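Local coordinates for nudix hydrolase domain-containing protein (Thermotoga maritima, PDB 3E57), which is of unknown function but, as a putative Nudix hydrolase, probably cleaves a nucleoside diphosphate linked to another group, at residues F41-G52 / A113-K121; G78-R86 / H96-G104. All coordinates share one frame; numbering follows the deposited sequence.

Contact 1 of 2, residues F41-G52 / A113-K121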
loop_
_atom_site.group_PDB
_atom_site.type_symbol
_atom_site.label_atom_id
_atom_site.label_comp_id
_atom_site.label_asym_id
_atom_site.label_seq_id
_atom_site.Cartn_x
_atom_site.Cartn_y
_atom_site.Cartn_z
ATOM N N PHE B 41 11.404 -12.729 -7.043
ATOM C CA PHE B 41 12.080 -13.340 -5.909
ATOM C C PHE B 41 13.591 -13.371 -6.084
ATOM O O PHE B 41 14.337 -13.045 -5.153
ATOM C CB PHE B 41 11.553 -14.754 -5.654
ATOM C CG PHE B 41 11.970 -15.336 -4.324
ATOM C CD1 PHE B 41 12.187 -14.517 -3.211
ATOM C CD2 PHE B 41 12.118 -16.704 -4.176
ATOM C CE1 PHE B 41 12.550 -15.044 -2.008
ATOM C CE2 PHE B 41 12.475 -17.239 -2.953
ATOM C CZ PHE B 41 12.697 -16.403 -1.867
ATOM N N GLU B 42 14.040 -13.747 -7.278
ATOM C CA GLU B 42 15.476 -13.795 -7.555
ATOM C C GLU B 42 16.120 -12.408 -7.389
ATOM O O GLU B 42 17.191 -12.291 -6.796
ATOM C CB GLU B 42 15.736 -14.361 -8.955
ATOM C CG GLU B 42 17.195 -14.645 -9.247
ATOM C CD GLU B 42 17.856 -15.439 -8.143
ATOM O OE1 GLU B 42 17.324 -16.514 -7.779
ATOM O OE2 GLU B 42 18.897 -14.981 -7.632
ATOM N N ASP B 43 15.454 -11.367 -7.888
ATOM C CA ASP B 43 15.927 -9.984 -7.728
ATOM C C ASP B 43 16.063 -9.621 -6.250
ATOM O O ASP B 43 17.058 -9.010 -5.833
ATOM C CB ASP B 43 14.979 -8.983 -8.408
ATOM C CG ASP B 43 14.986 -9.082 -9.931
ATOM O OD1 ASP B 43 15.912 -9.697 -10.509
ATOM O OD2 ASP B 43 14.049 -8.525 -10.558
ATOM N N PHE B 44 15.074 -10.018 -5.450
ATOM C CA PHE B 44 15.123 -9.768 -4.008
ATOM C C PHE B 44 16.288 -10.486 -3.315
ATOM O O PHE B 44 16.996 -9.886 -2.515
ATOM C CB PHE B 44 13.804 -10.174 -3.346
ATOM C CG PHE B 44 13.785 -9.939 -1.874
ATOM C CD1 PHE B 44 13.930 -8.655 -1.373
ATOM C CD2 PHE B 44 13.643 -10.993 -0.991
ATOM C CE1 PHE B 44 13.933 -8.427 -0.016
ATOM C CE2 PHE B 44 13.651 -10.764 0.381
ATOM C CZ PHE B 44 13.789 -9.477 0.858
ATOM N N LEU B 45 16.466 -11.770 -3.604
ATOM C CA LEU B 45 17.542 -12.549 -2.982
ATOM C C LEU B 45 18.914 -12.000 -3.366
ATOM O O LEU B 45 19.814 -11.925 -2.528
ATOM C CB LEU B 45 17.447 -14.023 -3.368
ATOM C CG LEU B 45 16.287 -14.833 -2.798
ATOM C CD1 LEU B 45 16.382 -16.258 -3.322
ATOM C CD2 LEU B 45 16.261 -14.792 -1.262
ATOM N N ASN B 46 19.058 -11.617 -4.634
ATOM C CA ASN B 46 20.259 -10.926 -5.122
ATOM C C ASN B 46 20.473 -9.620 -4.369
ATOM O O ASN B 46 21.587 -9.304 -3.965
ATOM C CB ASN B 46 20.140 -10.642 -6.621
ATOM C CG ASN B 46 20.319 -11.891 -7.468
ATOM O OD1 ASN B 46 20.841 -12.911 -6.998
ATOM N ND2 ASN B 46 19.893 -11.818 -8.730
ATOM N N PHE B 47 19.388 -8.871 -4.167
ATOM C CA PHE B 47 19.431 -7.638 -3.375
ATOM C C PHE B 47 19.957 -7.889 -1.968
ATOM O O PHE B 47 20.776 -7.118 -1.456
ATOM C CB PHE B 47 18.039 -6.987 -3.333
ATOM C CG PHE B 47 17.889 -5.947 -2.273
ATOM C CD1 PHE B 47 18.324 -4.648 -2.491
ATOM C CD2 PHE B 47 17.278 -6.251 -1.063
ATOM C CE1 PHE B 47 18.184 -3.671 -1.509
ATOM C CE2 PHE B 47 17.140 -5.282 -0.083
ATOM C CZ PHE B 47 17.590 -3.988 -0.309
ATOM N N LEU B 48 19.508 -8.978 -1.345
ATOM C CA LEU B 48 19.983 -9.348 -0.012
ATOM C C LEU B 48 21.473 -9.688 -0.013
ATOM O O LEU B 48 22.206 -9.256 0.858
ATOM C CB LEU B 48 19.199 -10.545 0.543
ATOM C CG LEU B 48 17.726 -10.335 0.878
ATOM C CD1 LEU B 48 17.152 -11.624 1.471
ATOM C CD2 LEU B 48 17.574 -9.142 1.825
ATOM N N ASP B 49 21.912 -10.474 -0.985
ATOM C CA ASP B 49 23.327 -10.839 -1.060
ATOM C C ASP B 49 24.209 -9.623 -1.303
ATOM O O ASP B 49 25.323 -9.557 -0.786
ATOM C CB ASP B 49 23.563 -11.896 -2.136
ATOM C CG ASP B 49 23.382 -13.313 -1.614
ATOM O OD1 ASP B 49 23.517 -13.528 -0.381
ATOM O OD2 ASP B 49 23.110 -14.210 -2.451
ATOM N N GLN B 50 23.703 -8.666 -2.074
ATOM C CA GLN B 50 24.445 -7.459 -2.419
ATOM C C GLN B 50 24.439 -6.384 -1.317
ATOM O O GLN B 50 25.429 -5.675 -1.129
ATOM C CB GLN B 50 23.897 -6.892 -3.718
ATOM C CG GLN B 50 24.691 -5.743 -4.284
ATOM C CD GLN B 50 24.211 -5.317 -5.644
ATOM O OE1 GLN B 50 23.070 -5.587 -6.032
ATOM N NE2 GLN B 50 25.078 -4.638 -6.383
ATOM N N TYR B 51 23.335 -6.255 -0.586
ATOM C CA TYR B 51 23.196 -5.173 0.393
ATOM C C TYR B 51 22.959 -5.620 1.834
ATOM O O TYR B 51 23.081 -4.817 2.753
ATOM C CB TYR B 51 22.060 -4.247 -0.037
ATOM C CG TYR B 51 22.304 -3.566 -1.356
ATOM C CD1 TYR B 51 23.211 -2.519 -1.463
ATOM C CD2 TYR B 51 21.613 -3.957 -2.497
ATOM C CE1 TYR B 51 23.427 -1.887 -2.674
ATOM C CE2 TYR B 51 21.823 -3.333 -3.708
ATOM C CZ TYR B 51 22.731 -2.300 -3.791
ATOM O OH TYR B 51 22.939 -1.683 -4.997
ATOM N N GLY B 52 22.615 -6.889 2.031
ATOM C CA GLY B 52 22.288 -7.393 3.355
ATOM C C GLY B 52 23.504 -7.501 4.254
ATOM O O GLY B 52 24.605 -7.799 3.785
ATOM N N ALA B 113 25.474 -18.704 5.992
ATOM C CA ALA B 113 26.798 -18.136 5.709
ATOM C C ALA B 113 26.735 -16.840 4.895
ATOM O O ALA B 113 27.711 -16.078 4.850
ATOM C CB ALA B 113 27.656 -19.164 4.979
ATOM N N THR B 114 25.599 -16.613 4.237
ATOM C CA THR B 114 25.353 -15.400 3.454
ATOM C C THR B 114 23.921 -14.941 3.718
ATOM O O THR B 114 23.093 -15.746 4.141
ATOM C CB THR B 114 25.496 -15.662 1.938
ATOM O OG1 THR B 114 24.551 -16.666 1.530
ATOM C CG2 THR B 114 26.923 -16.114 1.587
ATOM N N PRO B 115 23.624 -13.648 3.466
ATOM C CA PRO B 115 22.269 -13.096 3.599
ATOM C C PRO B 115 21.166 -13.933 2.942
ATOM O O PRO B 115 20.097 -14.118 3.528
ATOM C CB PRO B 115 22.384 -11.742 2.894
ATOM C CG PRO B 115 23.779 -11.337 3.084
ATOM C CD PRO B 115 24.586 -12.606 3.057
ATOM N N ARG B 116 21.425 -14.411 1.731
ATOM C CA ARG B 116 20.469 -15.229 0.996
ATOM C C ARG B 116 20.238 -16.569 1.680
ATOM O O ARG B 116 19.100 -16.991 1.867
ATOM C CB ARG B 116 20.977 -15.450 -0.421
ATOM C CG ARG B 116 20.157 -16.395 -1.257
ATOM C CD ARG B 116 20.996 -16.993 -2.352
ATOM N NE ARG B 116 20.172 -17.358 -3.492
ATOM C CZ ARG B 116 19.875 -16.548 -4.504
ATOM N NH1 ARG B 116 20.356 -15.308 -4.575
ATOM N NH2 ARG B 116 19.110 -17.003 -5.474
ATOM N N GLU B 117 21.333 -17.236 2.043
ATOM C CA GLU B 117 21.262 -18.517 2.727
ATOM C C GLU B 117 20.600 -18.378 4.098
ATOM O O GLU B 117 19.787 -19.222 4.478
ATOM C CB GLU B 117 22.670 -19.105 2.881
ATOM C CG GLU B 117 22.719 -20.497 3.493
ATOM C CD GLU B 117 24.123 -20.902 3.898
ATOM O OE1 GLU B 117 25.086 -20.256 3.425
ATOM O OE2 GLU B 117 24.267 -21.854 4.700
ATOM N N ALA B 118 20.960 -17.326 4.836
ATOM C CA ALA B 118 20.389 -17.076 6.163
ATOM C C ALA B 118 18.899 -16.785 6.040
ATOM O O ALA B 118 18.107 -17.258 6.851
ATOM C CB ALA B 118 21.094 -15.908 6.860
ATOM N N PHE B 119 18.537 -16.011 5.017
ATOM C CA PHE B 119 17.136 -15.669 4.754
ATOM C C PHE B 119 16.313 -16.929 4.535
ATOM O O PHE B 119 15.303 -17.143 5.205
ATOM C CB PHE B 119 17.006 -14.750 3.538
ATOM C CG PHE B 119 15.574 -14.378 3.214
ATOM C CD1 PHE B 119 14.998 -13.240 3.757
ATOM C CD2 PHE B 119 14.806 -15.185 2.384
ATOM C CE1 PHE B 119 13.679 -12.905 3.472
ATOM C CE2 PHE B 119 13.485 -14.867 2.097
ATOM C CZ PHE B 119 12.922 -13.712 2.639
ATOM N N LEU B 120 16.768 -17.774 3.614
ATOM C CA LEU B 120 16.012 -18.961 3.240
ATOM C C LEU B 120 15.828 -19.935 4.409
ATOM O O LEU B 120 14.727 -20.439 4.623
ATOM C CB LEU B 120 16.648 -19.641 2.022
ATOM C CG LEU B 120 16.550 -18.809 0.731
ATOM C CD1 LEU B 120 17.302 -19.466 -0.415
ATOM C CD2 LEU B 120 15.102 -18.566 0.343
ATOM N N LYS B 121 16.881 -20.175 5.184
ATOM C CA LYS B 121 16.762 -21.048 6.364
ATOM C C LYS B 121 15.978 -20.371 7.489
ATOM O O LYS B 121 15.133 -21.005 8.127
ATOM C CB LYS B 121 18.131 -21.535 6.851
ATOM C CG LYS B 121 18.608 -22.764 6.088
ATOM C CD LYS B 121 19.832 -23.400 6.718
ATOM C CE LYS B 121 20.527 -24.371 5.755
ATOM N NZ LYS B 121 20.857 -23.749 4.432
#

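Contact 2 of 2, residues G78-R86 / H96-G104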
loop_
_atom_site.group_PDB
_atom_site.type_symbol
_atom_site.label_atom_id
_atom_site.label_comp_id
_atom_site.label_asym_id
_atom_site.label_seq_id
_atom_site.Cartn_x
_atom_site.Cartn_y
_atom_site.Cartn_z
ATOM N N GLY B 78 -5.598 -26.020 1.992
ATOM C CA GLY B 78 -6.673 -26.140 1.023
ATOM C C GLY B 78 -7.136 -24.756 0.622
ATOM O O GLY B 78 -6.329 -23.912 0.215
ATOM N N ASP B 79 -8.435 -24.508 0.756
ATOM C CA ASP B 79 -8.993 -23.211 0.382
ATOM C C ASP B 79 -9.246 -22.350 1.612
ATOM O O ASP B 79 -10.030 -21.407 1.559
ATOM C CB ASP B 79 -10.265 -23.391 -0.456
ATOM C CG ASP B 79 -9.969 -23.482 -1.962
ATOM O OD1 ASP B 79 -8.951 -22.902 -2.423
ATOM O OD2 ASP B 79 -10.760 -24.128 -2.686
ATOM N N ARG B 80 -8.549 -22.666 2.702
ATOM C CA ARG B 80 -8.668 -21.925 3.956
ATOM C C ARG B 80 -7.348 -21.273 4.300
ATOM O O ARG B 80 -6.288 -21.781 3.937
ATOM C CB ARG B 80 -9.106 -22.853 5.087
ATOM C CG ARG B 80 -10.517 -23.357 4.926
ATOM C CD ARG B 80 -10.926 -24.255 6.079
ATOM N NE ARG B 80 -12.354 -24.583 6.010
ATOM C CZ ARG B 80 -13.309 -24.097 6.813
ATOM N NH1 ARG B 80 -13.030 -23.246 7.797
ATOM N NH2 ARG B 80 -14.566 -24.483 6.635
ATOM N N VAL B 81 -7.423 -20.143 5.000
ATOM C CA VAL B 81 -6.244 -19.388 5.395
ATOM C C VAL B 81 -6.157 -19.355 6.916
ATOM O O VAL B 81 -7.184 -19.275 7.598
ATOM C CB VAL B 81 -6.268 -17.938 4.829
ATOM C CG1 VAL B 81 -7.476 -17.166 5.329
ATOM C CG2 VAL B 81 -4.974 -17.213 5.181
ATOM N N LEU B 82 -4.934 -19.408 7.434
ATOM C CA LEU B 82 -4.698 -19.420 8.870
ATOM C C LEU B 82 -4.748 -18.002 9.462
ATOM O O LEU B 82 -4.009 -17.125 9.040
ATOM C CB LEU B 82 -3.346 -20.056 9.175
ATOM C CG LEU B 82 -2.927 -20.137 10.645
ATOM C CD1 LEU B 82 -3.808 -21.107 11.409
ATOM C CD2 LEU B 82 -1.456 -20.515 10.759
ATOM N N ILE B 83 -5.629 -17.822 10.436
ATOM C CA ILE B 83 -5.735 -16.600 11.222
ATOM C C ILE B 83 -5.335 -16.963 12.642
ATOM O O ILE B 83 -5.747 -18.007 13.143
ATOM C CB ILE B 83 -7.188 -16.094 11.232
ATOM C CG1 ILE B 83 -7.616 -15.670 9.824
ATOM C CG2 ILE B 83 -7.353 -14.939 12.200
ATOM C CD1 ILE B 83 -7.014 -14.388 9.355
ATOM N N THR B 84 -4.527 -16.131 13.283
ATOM C CA THR B 84 -4.133 -16.384 14.657
ATOM C C THR B 84 -4.485 -15.182 15.519
ATOM O O THR B 84 -4.710 -14.083 15.012
ATOM C CB THR B 84 -2.625 -16.670 14.784
ATOM O OG1 THR B 84 -1.897 -15.566 14.244
ATOM C CG2 THR B 84 -2.239 -17.955 14.038
ATOM N N LYS B 85 -4.508 -15.414 16.825
ATOM C CA LYS B 85 -4.877 -14.403 17.792
ATOM C C LYS B 85 -4.260 -14.776 19.120
ATOM O O LYS B 85 -4.452 -15.901 19.586
ATOM C CB LYS B 85 -6.398 -14.379 17.927
ATOM C CG LYS B 85 -6.924 -13.325 18.851
ATOM C CD LYS B 85 -8.438 -13.282 18.788
ATOM C CE LYS B 85 -9.069 -14.436 19.542
ATOM N NZ LYS B 85 -9.854 -13.987 20.713
ATOM N N ARG B 86 -3.499 -13.862 19.711
ATOM C CA ARG B 86 -2.909 -14.096 21.037
ATOM C C ARG B 86 -3.993 -14.172 22.106
ATOM O O ARG B 86 -4.067 -15.146 22.856
ATOM C CB ARG B 86 -1.913 -12.991 21.382
ATOM C CG ARG B 86 -0.519 -13.182 20.770
ATOM C CD ARG B 86 0.010 -11.927 20.071
ATOM N NE ARG B 86 -0.604 -10.700 20.579
ATOM C CZ ARG B 86 -0.343 -9.475 20.126
ATOM N NH1 ARG B 86 0.565 -9.272 19.173
ATOM N NH2 ARG B 86 -0.986 -8.439 20.658
ATOM N N HIS B 96 -5.775 -5.374 23.957
ATOM C CA HIS B 96 -6.676 -5.937 22.942
ATOM C C HIS B 96 -5.919 -6.819 21.978
ATOM O O HIS B 96 -4.794 -6.500 21.579
ATOM C CB HIS B 96 -7.395 -4.827 22.176
ATOM C CG HIS B 96 -8.138 -3.883 23.064
ATOM N ND1 HIS B 96 -9.366 -4.185 23.614
ATOM C CD2 HIS B 96 -7.814 -2.651 23.520
ATOM C CE1 HIS B 96 -9.769 -3.175 24.363
ATOM N NE2 HIS B 96 -8.842 -2.236 24.328
ATOM N N ASN B 97 -6.549 -7.921 21.592
ATOM C CA ASN B 97 -5.931 -8.894 20.713
ATOM C C ASN B 97 -6.645 -8.908 19.378
ATOM O O ASN B 97 -7.808 -9.300 19.284
ATOM C CB ASN B 97 -5.934 -10.269 21.366
ATOM C CG ASN B 97 -5.079 -10.309 22.631
ATOM O OD1 ASN B 97 -5.558 -10.683 23.706
ATOM N ND2 ASN B 97 -3.818 -9.901 22.509
ATOM N N LEU B 98 -5.945 -8.413 18.364
ATOM C CA LEU B 98 -6.441 -8.403 17.003
ATOM C C LEU B 98 -6.227 -9.777 16.406
ATOM O O LEU B 98 -5.337 -10.518 16.830
ATOM C CB LEU B 98 -5.677 -7.396 16.152
ATOM C CG LEU B 98 -5.797 -5.894 16.429
ATOM C CD1 LEU B 98 -4.444 -5.244 16.179
ATOM C CD2 LEU B 98 -6.844 -5.253 15.569
ATOM N N TYR B 99 -7.040 -10.112 15.418
ATOM C CA TYR B 99 -6.730 -11.242 14.557
ATOM C C TYR B 99 -5.513 -10.859 13.702
ATOM O O TYR B 99 -5.360 -9.704 13.286
ATOM C CB TYR B 99 -7.899 -11.565 13.651
ATOM C CG TYR B 99 -9.168 -12.027 14.353
ATOM C CD1 TYR B 99 -9.225 -13.245 15.013
ATOM C CD2 TYR B 99 -10.317 -11.264 14.294
ATOM C CE1 TYR B 99 -10.417 -13.679 15.630
ATOM C CE2 TYR B 99 -11.492 -11.672 14.894
ATOM C CZ TYR B 99 -11.544 -12.884 15.561
ATOM O OH TYR B 99 -12.742 -13.267 16.158
ATOM N N SER B 100 -4.638 -11.819 13.457
ATOM C CA SER B 100 -3.477 -11.562 12.612
ATOM C C SER B 100 -3.375 -12.594 11.491
ATOM O O SER B 100 -3.875 -13.719 11.605
ATOM C CB SER B 100 -2.215 -11.527 13.462
ATOM O OG SER B 100 -1.956 -12.801 13.990
ATOM N N LEU B 101 -2.735 -12.175 10.407
ATOM C CA LEU B 101 -2.601 -12.946 9.188
ATOM C C LEU B 101 -1.140 -12.808 8.796
ATOM O O LEU B 101 -0.689 -11.714 8.398
ATOM C CB LEU B 101 -3.461 -12.369 8.067
ATOM C CG LEU B 101 -3.355 -13.078 6.722
ATOM C CD1 LEU B 101 -4.040 -14.453 6.811
ATOM C CD2 LEU B 101 -3.921 -12.266 5.572
ATOM N N GLY B 102 -0.402 -13.890 8.931
ATOM C CA GLY B 102 1.001 -13.880 8.596
ATOM C C GLY B 102 1.847 -14.165 9.809
ATOM O O GLY B 102 1.602 -13.621 10.887
ATOM N N ILE B 103 2.840 -15.027 9.622
ATOM C CA ILE B 103 3.788 -15.376 10.672
ATOM C C ILE B 103 5.154 -14.856 10.246
ATOM O O ILE B 103 5.670 -15.227 9.192
ATOM C CB ILE B 103 3.846 -16.891 10.869
ATOM C CG1 ILE B 103 2.457 -17.433 11.206
ATOM C CG2 ILE B 103 4.829 -17.254 11.979
ATOM C CD1 ILE B 103 2.328 -18.903 10.950
ATOM N N GLY B 104 5.705 -13.950 11.041
ATOM C CA GLY B 104 6.972 -13.333 10.722
ATOM C C GLY B 104 8.000 -13.488 11.813
ATOM O O GLY B 104 7.666 -13.755 12.966
HETATM O O HOH W 1 -1.494 -16.273 10.568
HETATM O O HOH W 2 -3.139 -11.125 18.043
#

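Contact 1 of 2, residues F41-G52 / A113-K121
E42 and R116 meet in a salt bridge between two helices. R116 NH2 reaches both carboxylate oxygens of E42 on their syn lone pairs. The bond from R116 NH2 to E42 OE2, 3.0 Å long, is nearly straight. The one to E42 OE1 is more bent, at 133°. R116 NH1 adds a weak bond to E42 OE2. The carboxylate and guanidinium planes are nearly coplanar, 21° apart. L45 CB sits over one guanidinium face, 3.4 Å from R116 NH1. The R116 chain leaves with CG anti to the backbone N (chi1 174°) and runs extended to NE, which carries the charge across L45. D49 OD2 makes a long salt bridge to R116 NH1 (3.6 Å). D49 OD1 accepts from R116 N at 3.1 Å, from above its carboxylate plane.

R116 lies in the first turn of helix 115-130, which by sequence holds the REUXEE part of the Nudix box. Here T114 is the N-cap, and its OG1 weakly accepts from E117 N. An alanine in place of R116 would probably leave the carboxylate of E42 without its charge partner and uncover the L45 side chain. Deeper in, the F119 knob fits among F41, F44, L45 and L48. F44 turns its edge to the F119 face, ring centroids 5.5 Å apart. L48 CD1 packs 3.5 Å from F119 CD1, and A158 of strand 155-163 touches F44 and F119.

Contact 2 of 2, residues G78-R86 / H96-G104
T84 O takes the S100 N-H at 2.7 Å and also meets the CA-H of Y99. In return, T84 N donates a hydrogen bond to S100 O at 3.0 Å, and I83 CA makes a second CA-H...O contact with that oxygen. These two backbone bonds make a hydrogen-bonded antiparallel pair. It is a single bridge, by which the residues before strand 103-104 pair with strand 80-85 on the side where it also pairs with strand 66-77, in the mixed sheet of the Nudix fold; strand 176-181 takes the other side. The side chains repeat the link: T84 OG1 donates to S100 OG at 2.8 Å. Both hydroxyls stand between the backbone N and the carbonyl carbon, with chi1 57° at T84 and 67° at S100. That common setting brings them together beside the bridge.

Beyond the bridge, in both directions, a water links the two backbones. One water donates to L82 O and accepts from G102 N.

Apolar groups pack along the same two segments. L101 CD1 presses on V81 CG2 at 3.3 Å, which is tight, and also meets I83 CD1. V74 of strand 66-77 touches both V81 and L101, and helix 194-206 packs on L101 through S199 and A200. I83 CG2 lies against Y99 CB, while K85 CD passes 3.7 Å from Y99 CE1. The Y99 ring also meets F188 edge-to-face. Farther on, the R86 guanidinium and the N97 amide are turned almost perpendicular, their planes 88° apart, with R86 NH2 near N97 ND2. The second water accepts from R86 N and donates to L98 O, 2.6 Å from that carbonyl oxygen.

After strand 17-22, helix 23-30 and strand 36-38, the chain forms helix 41-51, one side of contact 1. It then runs through strands 53-56 and 66-77 into strand 80-85, the first side of contact 2. Residues 87-95 are not modelled. The chain returns with 96-104, and contact 2 closes this short loop. After strand 103-104 it enters helix 115-130, whose start closes contact 1. Contact 2 is therefore nested inside the loop of contact 1. The contacts lie on opposite sides of the chain's centre, with their own centres 27 Å apart. Contact 1 joins two helices; contact 2 ties the strand 103-104 approach to strand 80-85.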